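Local structure of malate synthase (Haloferax volcanii, 3OYZ) at residues Gly240-Glu243 with Arg244-Asp247; Glu332-Gly335 with Leu336-Tyr339; Arg385-Asp388 with Glu389-Gln393. The protein catalyses the magnesium-dependent Claisen condensation of acetyl-CoA with glyoxylate and the hydrolysis that releases malate and CoA in the glyoxylate cycle. All coordinates share one frame; numbering follows the deposited sequence.

Contact 1 (Gly240-Glu243 with Arg244-Asp247)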
loop_
_atom_site.group_PDB
_atom_site.type_symbol
_atom_site.label_atom_id
_atom_site.label_comp_id
_atom_site.label_asym_id
_atom_site.label_seq_id
_atom_site.Cartn_x
_atom_site.Cartn_y
_atom_site.Cartn_z
ATOM N N GLY A 240 17.307 -16.273 -3.539
ATOM C CA GLY A 240 16.004 -15.734 -3.100
ATOM C C GLY A 240 16.127 -14.815 -1.891
ATOM O O GLY A 240 15.563 -13.749 -1.886
ATOM N N TYR A 241 16.890 -15.205 -0.874
ATOM C CA TYR A 241 17.088 -14.408 0.323
ATOM C C TYR A 241 17.761 -13.114 -0.086
ATOM O O TYR A 241 17.318 -12.033 0.348
ATOM C CB TYR A 241 17.903 -15.174 1.347
ATOM C CG TYR A 241 17.963 -14.683 2.791
ATOM C CD1 TYR A 241 16.805 -14.355 3.514
ATOM C CD2 TYR A 241 19.200 -14.627 3.443
ATOM C CE1 TYR A 241 16.899 -13.976 4.881
ATOM C CE2 TYR A 241 19.321 -14.259 4.770
ATOM C CZ TYR A 241 18.164 -13.950 5.484
ATOM O OH TYR A 241 18.361 -13.624 6.797
ATOM N N ARG A 242 18.740 -13.186 -0.990
ATOM C CA ARG A 242 19.389 -11.948 -1.407
ATOM C C ARG A 242 18.459 -11.000 -2.142
ATOM O O ARG A 242 18.510 -9.798 -1.896
ATOM C CB ARG A 242 20.603 -12.154 -2.346
ATOM C CG ARG A 242 21.828 -12.721 -1.674
ATOM C CD ARG A 242 22.811 -13.186 -2.755
ATOM N NE ARG A 242 23.943 -13.743 -2.038
ATOM C CZ ARG A 242 24.936 -14.417 -2.600
ATOM N NH1 ARG A 242 24.934 -14.593 -3.914
ATOM N NH2 ARG A 242 25.925 -14.883 -1.839
ATOM N N GLU A 243 17.679 -11.520 -3.078
ATOM C CA GLU A 243 16.728 -10.693 -3.840
ATOM C C GLU A 243 15.648 -10.059 -2.904
ATOM O O GLU A 243 15.231 -8.913 -3.128
ATOM C CB GLU A 243 15.985 -11.606 -4.830
ATOM C CG GLU A 243 16.909 -12.002 -6.009
ATOM C CD GLU A 243 16.248 -12.993 -6.970
ATOM O OE1 GLU A 243 15.150 -13.534 -6.666
ATOM O OE2 GLU A 243 16.857 -13.261 -8.032
ATOM N N ARG A 244 15.186 -10.818 -1.904
ATOM C CA ARG A 244 14.208 -10.292 -0.927
ATOM C C ARG A 244 14.852 -9.150 -0.133
ATOM O O ARG A 244 14.253 -8.083 0.071
ATOM C CB ARG A 244 13.744 -11.414 0.004
ATOM C CG ARG A 244 12.861 -10.886 1.139
ATOM C CD ARG A 244 11.641 -10.113 0.465
ATOM N NE ARG A 244 10.633 -10.016 1.508
ATOM C CZ ARG A 244 9.554 -10.768 1.600
ATOM N NH1 ARG A 244 9.205 -11.647 0.637
ATOM N NH2 ARG A 244 8.861 -10.617 2.708
ATOM N N MET A 245 16.092 -9.327 0.311
ATOM C CA MET A 245 16.757 -8.251 1.076
ATOM C C MET A 245 16.924 -6.990 0.264
ATOM O O MET A 245 16.698 -5.895 0.774
ATOM C CB MET A 245 18.117 -8.699 1.621
ATOM C CG MET A 245 17.888 -9.724 2.743
ATOM S SD MET A 245 19.579 -10.138 3.407
ATOM C CE MET A 245 20.191 -11.298 2.175
ATOM N N THR A 246 17.288 -7.140 -1.010
ATOM C CA THR A 246 17.391 -5.993 -1.898
ATOM C C THR A 246 16.033 -5.331 -2.075
ATOM O O THR A 246 15.984 -4.110 -2.030
ATOM C CB THR A 246 17.920 -6.407 -3.272
ATOM O OG1 THR A 246 19.246 -6.908 -3.091
ATOM C CG2 THR A 246 17.936 -5.210 -4.177
ATOM N N ASP A 247 14.981 -6.114 -2.303
ATOM C CA ASP A 247 13.626 -5.547 -2.372
ATOM C C ASP A 247 13.223 -4.800 -1.071
ATOM O O ASP A 247 12.760 -3.672 -1.142
ATOM C CB ASP A 247 12.643 -6.679 -2.641
ATOM C CG ASP A 247 11.329 -6.167 -3.208
ATOM O OD1 ASP A 247 11.312 -5.794 -4.398
ATOM O OD2 ASP A 247 10.302 -6.086 -2.501
#

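Contact 2 (Glu332-Gly335 with Leu336-Tyr339)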
loop_
_atom_site.group_PDB
_atom_site.type_symbol
_atom_site.label_atom_id
_atom_site.label_comp_id
_atom_site.label_asym_id
_atom_site.label_seq_id
_atom_site.Cartn_x
_atom_site.Cartn_y
_atom_site.Cartn_z
ATOM N N GLU A 332 20.152 -24.166 -9.417
ATOM C CA GLU A 332 19.299 -23.414 -10.346
ATOM C C GLU A 332 18.049 -24.195 -10.792
ATOM O O GLU A 332 17.071 -23.598 -11.254
ATOM C CB GLU A 332 20.063 -22.718 -11.485
ATOM C CG GLU A 332 19.386 -21.413 -11.980
ATOM C CD GLU A 332 20.294 -20.172 -12.041
ATOM O OE1 GLU A 332 19.930 -19.179 -12.712
ATOM O OE2 GLU A 332 21.373 -20.158 -11.411
ATOM N N LEU A 333 18.047 -25.512 -10.588
ATOM C CA LEU A 333 16.842 -26.330 -10.800
ATOM C C LEU A 333 15.710 -26.123 -9.780
ATOM O O LEU A 333 14.545 -26.010 -10.164
ATOM C CB LEU A 333 17.187 -27.819 -10.920
ATOM C CG LEU A 333 17.266 -28.474 -12.306
ATOM C CD1 LEU A 333 16.744 -29.905 -12.184
ATOM C CD2 LEU A 333 16.454 -27.747 -13.378
ATOM N N LEU A 334 16.057 -26.103 -8.493
ATOM C CA LEU A 334 15.141 -25.733 -7.415
ATOM C C LEU A 334 14.677 -24.292 -7.584
ATOM O O LEU A 334 13.505 -23.989 -7.386
ATOM C CB LEU A 334 15.808 -25.892 -6.053
ATOM C CG LEU A 334 16.112 -27.341 -5.675
ATOM C CD1 LEU A 334 17.150 -27.427 -4.557
ATOM C CD2 LEU A 334 14.837 -28.087 -5.343
ATOM N N GLY A 335 15.592 -23.402 -7.945
ATOM C CA GLY A 335 15.229 -22.066 -8.393
ATOM C C GLY A 335 14.172 -22.082 -9.487
ATOM O O GLY A 335 13.426 -21.115 -9.615
ATOM N N LEU A 336 14.070 -23.163 -10.265
ATOM C CA LEU A 336 13.118 -23.190 -11.387
ATOM C C LEU A 336 11.851 -24.043 -11.212
ATOM O O LEU A 336 10.844 -23.829 -11.895
ATOM C CB LEU A 336 13.821 -23.528 -12.712
ATOM C CG LEU A 336 14.954 -22.641 -13.249
ATOM C CD1 LEU A 336 15.670 -23.388 -14.372
ATOM C CD2 LEU A 336 14.462 -21.244 -13.690
ATOM N N THR A 337 11.898 -25.015 -10.307
ATOM C CA THR A 337 10.730 -25.832 -10.033
ATOM C C THR A 337 9.865 -25.275 -8.895
ATOM O O THR A 337 10.357 -24.568 -8.020
ATOM C CB THR A 337 11.148 -27.252 -9.670
ATOM O OG1 THR A 337 12.003 -27.199 -8.521
ATOM C CG2 THR A 337 11.912 -27.851 -10.830
ATOM N N SER A 338 8.574 -25.589 -8.914
ATOM C CA SER A 338 7.738 -25.493 -7.719
ATOM C C SER A 338 6.731 -26.630 -7.711
ATOM O O SER A 338 6.411 -27.185 -8.760
ATOM C CB SER A 338 7.007 -24.150 -7.654
ATOM O OG SER A 338 6.571 -23.754 -8.936
ATOM N N TYR A 339 6.253 -26.991 -6.528
ATOM C CA TYR A 339 5.195 -27.949 -6.400
ATOM C C TYR A 339 3.879 -27.245 -6.055
ATOM O O TYR A 339 3.869 -26.242 -5.321
ATOM C CB TYR A 339 5.573 -28.872 -5.257
ATOM C CG TYR A 339 4.627 -30.004 -5.132
ATOM C CD1 TYR A 339 4.404 -30.850 -6.225
ATOM C CD2 TYR A 339 3.975 -30.268 -3.937
ATOM C CE1 TYR A 339 3.561 -31.935 -6.145
ATOM C CE2 TYR A 339 3.115 -31.340 -3.844
ATOM C CZ TYR A 339 2.929 -32.166 -4.955
ATOM O OH TYR A 339 2.090 -33.246 -4.931
#

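Contact 3 (Arg385-Asp388 with Glu389-Gln393). With ACO (acetyl coenzyme *a), chain B.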
loop_
_atom_site.group_PDB
_atom_site.type_symbol
_atom_site.label_atom_id
_atom_site.label_comp_id
_atom_site.label_asym_id
_atom_site.label_seq_id
_atom_site.Cartn_x
_atom_site.Cartn_y
_atom_site.Cartn_z
ATOM N N ARG A 385 11.830 -26.286 3.401
ATOM C CA ARG A 385 11.161 -25.105 3.967
ATOM C C ARG A 385 11.062 -25.293 5.477
ATOM O O ARG A 385 10.673 -26.387 5.924
ATOM C CB ARG A 385 9.764 -24.986 3.370
ATOM C CG ARG A 385 9.065 -23.694 3.753
ATOM C CD ARG A 385 7.566 -23.809 3.535
ATOM N NE ARG A 385 6.963 -22.533 3.939
ATOM C CZ ARG A 385 5.718 -22.169 3.655
ATOM N NH1 ARG A 385 4.943 -22.985 2.964
ATOM N NH2 ARG A 385 5.246 -21.012 4.092
ATOM N N MET A 386 11.457 -24.270 6.244
ATOM C CA MET A 386 11.241 -24.228 7.706
ATOM C C MET A 386 9.738 -24.210 8.005
ATOM O O MET A 386 8.999 -23.378 7.449
ATOM C CB MET A 386 11.985 -23.038 8.325
ATOM C CG MET A 386 12.064 -22.961 9.874
ATOM S SD MET A 386 10.574 -22.338 10.735
ATOM C CE MET A 386 10.367 -20.725 9.921
ATOM N N TRP A 387 9.287 -25.185 8.799
ATOM C CA TRP A 387 7.937 -25.296 9.346
ATOM C C TRP A 387 7.926 -25.123 10.867
ATOM O O TRP A 387 8.785 -25.667 11.599
ATOM C CB TRP A 387 7.237 -26.627 9.053
ATOM C CG TRP A 387 6.613 -26.670 7.690
ATOM C CD1 TRP A 387 7.276 -26.558 6.517
ATOM C CD2 TRP A 387 5.235 -26.893 7.355
ATOM N NE1 TRP A 387 6.400 -26.679 5.461
ATOM C CE2 TRP A 387 5.135 -26.839 5.955
ATOM C CE3 TRP A 387 4.060 -27.049 8.101
ATOM C CZ2 TRP A 387 3.918 -26.985 5.282
ATOM C CZ3 TRP A 387 2.864 -27.209 7.428
ATOM C CH2 TRP A 387 2.799 -27.168 6.038
ATOM N N ASP A 388 6.943 -24.329 11.301
ATOM C CA ASP A 388 6.524 -24.259 12.683
ATOM C C ASP A 388 5.012 -24.049 12.770
ATOM O O ASP A 388 4.323 -24.159 11.748
ATOM C CB ASP A 388 7.391 -23.287 13.483
ATOM C CG ASP A 388 7.278 -21.833 13.036
ATOM O OD1 ASP A 388 6.289 -21.411 12.394
ATOM O OD2 ASP A 388 8.193 -21.073 13.430
ATOM N N GLU A 389 4.521 -23.817 13.989
ATOM C CA GLU A 389 3.095 -23.773 14.318
ATOM C C GLU A 389 2.396 -22.723 13.435
ATOM O O GLU A 389 1.309 -22.977 12.938
ATOM C CB GLU A 389 2.910 -23.450 15.809
ATOM C CG GLU A 389 1.471 -23.242 16.269
ATOM C CD GLU A 389 0.594 -24.486 16.141
ATOM O OE1 GLU A 389 1.101 -25.601 15.931
ATOM O OE2 GLU A 389 -0.633 -24.373 16.263
ATOM N N ALA A 390 3.082 -21.613 13.190
ATOM C CA ALA A 390 2.557 -20.565 12.287
ATOM C C ALA A 390 2.354 -21.137 10.877
ATOM O O ALA A 390 1.361 -20.882 10.207
ATOM C CB ALA A 390 3.516 -19.378 12.262
ATOM N N THR A 391 3.341 -21.885 10.398
ATOM C CA THR A 391 3.272 -22.440 9.066
ATOM C C THR A 391 2.077 -23.390 8.975
ATOM O O THR A 391 1.350 -23.454 7.964
ATOM C CB THR A 391 4.548 -23.290 8.735
ATOM O OG1 THR A 391 5.713 -22.667 9.268
ATOM C CG2 THR A 391 4.711 -23.497 7.240
ATOM N N TYR A 392 1.960 -24.215 10.008
ATOM C CA TYR A 392 0.822 -25.073 10.121
ATOM C C TYR A 392 -0.484 -24.268 10.062
ATOM O O TYR A 392 -1.408 -24.600 9.308
ATOM C CB TYR A 392 0.971 -25.766 11.483
ATOM C CG TYR A 392 -0.222 -26.577 11.837
ATOM C CD1 TYR A 392 -0.442 -27.797 11.216
ATOM C CD2 TYR A 392 -1.124 -26.153 12.802
ATOM C CE1 TYR A 392 -1.528 -28.569 11.532
ATOM C CE2 TYR A 392 -2.252 -26.907 13.102
ATOM C CZ TYR A 392 -2.435 -28.120 12.463
ATOM O OH TYR A 392 -3.511 -28.926 12.749
ATOM N N GLN A 393 -0.628 -23.241 10.916
ATOM C CA GLN A 393 -1.875 -22.457 10.925
ATOM C C GLN A 393 -2.135 -21.853 9.534
ATOM O O GLN A 393 -3.251 -21.944 8.959
ATOM C CB GLN A 393 -1.707 -21.350 12.001
ATOM C CG GLN A 393 -1.716 -21.867 13.422
ATOM C CD GLN A 393 -3.008 -22.639 13.723
ATOM O OE1 GLN A 393 -4.074 -22.373 13.148
ATOM N NE2 GLN A 393 -2.907 -23.635 14.605
HETATM N N1A ACO B . 20.055 -21.313 16.321
HETATM C C2A ACO B . 21.167 -21.934 16.759
HETATM N N3A ACO B . 21.773 -22.874 16.013
HETATM C C4A ACO B . 21.306 -23.272 14.801
HETATM C C5A ACO B . 20.088 -22.604 14.294
HETATM C C6A ACO B . 19.436 -21.598 15.153
HETATM N N6A ACO B . 18.292 -21.045 14.669
HETATM N N7A ACO B . 19.800 -23.139 13.100
HETATM C C8A ACO B . 20.737 -24.087 12.860
HETATM N N9A ACO B . 21.653 -24.132 13.837
HETATM C C1B ACO B . 22.827 -25.063 13.833
HETATM C C2B ACO B . 22.362 -26.395 13.258
HETATM O O2B ACO B . 21.801 -27.179 14.310
HETATM C C3B ACO B . 23.631 -26.969 12.658
HETATM O O3B ACO B . 24.327 -27.455 13.810
HETATM P P3B ACO B . 25.477 -28.634 13.824
HETATM O O7A ACO B . 26.710 -27.754 13.960
HETATM O O8A ACO B . 25.217 -29.308 12.492
HETATM O O9A ACO B . 25.170 -29.536 14.998
HETATM C C4B ACO B . 24.320 -25.725 12.123
HETATM O O4B ACO B . 23.888 -24.640 12.957
HETATM C C5B ACO B . 23.888 -25.410 10.695
HETATM O O5B ACO B . 22.494 -25.712 10.607
HETATM P P1A ACO B . 21.722 -25.795 9.203
HETATM O O1A ACO B . 22.120 -26.945 8.335
HETATM O O2A ACO B . 21.954 -24.449 8.580
HETATM O O3A ACO B . 20.148 -25.953 9.451
HETATM P P2A ACO B . 19.491 -27.331 9.939
HETATM O O4A ACO B . 20.481 -27.700 10.996
HETATM O O5A ACO B . 18.999 -28.056 8.703
HETATM O O6A ACO B . 18.089 -26.944 10.669
HETATM C CBP ACO B . 16.119 -25.567 11.189
HETATM C CCP ACO B . 17.066 -26.106 10.110
HETATM C CDP ACO B . 15.434 -26.711 11.935
HETATM C CEP ACO B . 15.033 -24.779 10.467
HETATM C CAP ACO B . 16.843 -24.720 12.243
HETATM O OAP ACO B . 17.661 -23.836 11.488
HETATM C C9P ACO B . 15.925 -23.889 13.116
HETATM O O9P ACO B . 15.227 -24.439 13.975
HETATM N N8P ACO B . 15.903 -22.568 12.872
HETATM C C7P ACO B . 15.053 -21.707 13.685
HETATM C C6P ACO B . 13.558 -21.836 13.361
HETATM C C5P ACO B . 12.891 -20.688 14.096
HETATM O O5P ACO B . 13.575 -19.905 14.754
HETATM N N4P ACO B . 11.575 -20.578 13.919
HETATM C C3P ACO B . 10.751 -19.529 14.493
HETATM C C2P ACO B . 11.049 -18.164 13.869
HETATM S S1P ACO B . 9.915 -18.187 12.513
HETATM C C ACO B . 8.368 -17.807 13.060
HETATM O O ACO B . 8.041 -17.847 14.231
HETATM C CH3 ACO B . 7.355 -17.459 12.014
HETATM O O HOH W 1 7.428 -21.057 7.925
#

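Contact 1 (Gly240-Glu243 with Arg244-Asp247)
Asp247 N bonds to Glu243 O at 2.9 Å with a nearly straight N-H (166°), one of the i to i+4 backbone bonds of a TIM-barrel helix, the one in the beta-alpha-beta unit 226-229, 238-249, 255-258. The same bonding runs through the stretch, from Arg244 N to Gly240 O and from Thr246 N to Arg242 O, the latter at 3.1 Å; Thr246 OG1 lies 3.2 Å from Arg242 O. On the buried flank the same spacing serves a Met-aromatic contact: Met245 SD stands over one face of the Tyr241 ring, 4.5 Å from the centroid and only 15° off the normal. Bent at its last torsion (chi3 -79°), Met245 brings its methyl back over the ring, where CE lies 3.7 Å from Tyr241 CD2 in an off-centre CH-pi contact. Both side chains pack against Ile256 and Ala267, and Tyr241 OH is held by Ser258 and by the carbonyl of Trp257. Other charged ends find partners beyond this stretch: Arg242 NE pairs with Glu266 and Asp247 OD2 with Arg213. Arg244 NH2 makes salt bridges to both Asp229 OD2 and Glu190 OE2.

Contact 2 (Glu332-Gly335 with Leu336-Tyr339)
Three donors converge on the carbonyl oxygen Leu333 O, where helix 329-334 gives way to strand 337-339. It accepts from residues i+3 and i+4, as in the last turn of a helix, here the C-terminal end of one that runs into an interface strand. Thr337 N bonds to it at 2.8 Å, in the carbonyl plane; the bond from Leu336 N, at 2.9 Å, is weak. A third, weak bond is made by the hydroxyl Thr337 OG1 at 3.3 Å. With chi1 at 59°, OG1 sits between the threonine's own N and carbonyl carbon, and CG2 is left beside the N, also 3.3 Å from Leu333 O. The hydroxyl and the methyl thus both lie against the oxygen on which the chain turns. By van der Waals contact, Leu336 CG and CD1 lie against Glu332 O, the latter at 3.4 Å. Leu334 O and Thr337 O approach to 3.3 Å as two acceptors, and the ammonium of Lys383, which bonds to both, is likely to offset their repulsion. Ile381 packs on Leu333, Leu334 and Thr337, while residues Thr337 to Tyr339 pair antiparallel with a strand of the third subunit, carrying the sheet across the trimer interface.

Contact 3 (Arg385-Asp388 with Glu389-Gln393)
A single methyl group, Thr391 CG2, touches the faces of two flat groups of the preceding strand that lie on adjoining sides of it. It stands over the Trp387 indole, 3.6 Å from the centroid of the five-membered ring in a CH-pi contact, and also over the centre of one face of the Arg385 guanidinium, with CZ 4.0 Å away. Carried anti to the threonine's backbone N, the methyl can reach the two planar groups while OG1 turns back to the helix start. There OG1 accepts the N-H of Asp388 at 2.9 Å, nearly straight at 175°, and Asp388 OD1 in return accepts a weak bond from Ala390 N at 3.3 Å: a capping box, with Asp388 as N-cap. Thr391 OG1 also donates to a water, which in turn donates to Met386 O. Were Trp387 replaced by an alanine, Thr391 CG2 would probably lose the indole face it lies on, and a gap would open between the strand and the first turn of the helix. The cap borders the active site. Asp388, the predicted proton acceptor, brings OD2 to 3.3 Å from the thioester carbon C of acetyl-CoA, and Met386 lies along the pantetheine arm, CG 3.5 Å from CEP. Nearby, Ala390 touches pyruvate. Beyond the box, Gln393 NE2 bonds to Glu389 OE2 from above the carboxylate plane. Arg385 is fixed by Gly204 O and a salt bridge to Asp233. Strand 382-387 pairs antiparallel with strand 364-369; its residues 385-387 and residues 389-393 of the helix run at 96°, helix 343-358 packing on Trp387 and Tyr392 and helix 190-197 on Ala390.

Overall arrangement
The three contacts follow one another along the chain without touching, their centres 17 to 21 Å apart. Contact 1 is partly buried within one barrel helix, and its chemistry divides accordingly into a sulfur-aromatic inner flank and charged ends that find partners on other elements. Contact 2 lies at the surface, joins a helix end to a short strand through a single backbone carbonyl oxygen, and faces another subunit. Contact 3 is buried deepest and is the one that directly lines the acetyl-CoA pocket; it too joins a strand to a helix, but in the reverse order. Contacts 2 and 3 illustrate opposite helix ends: one carbonyl taking several donors at the C-terminal end, a capping box at the N-terminal start.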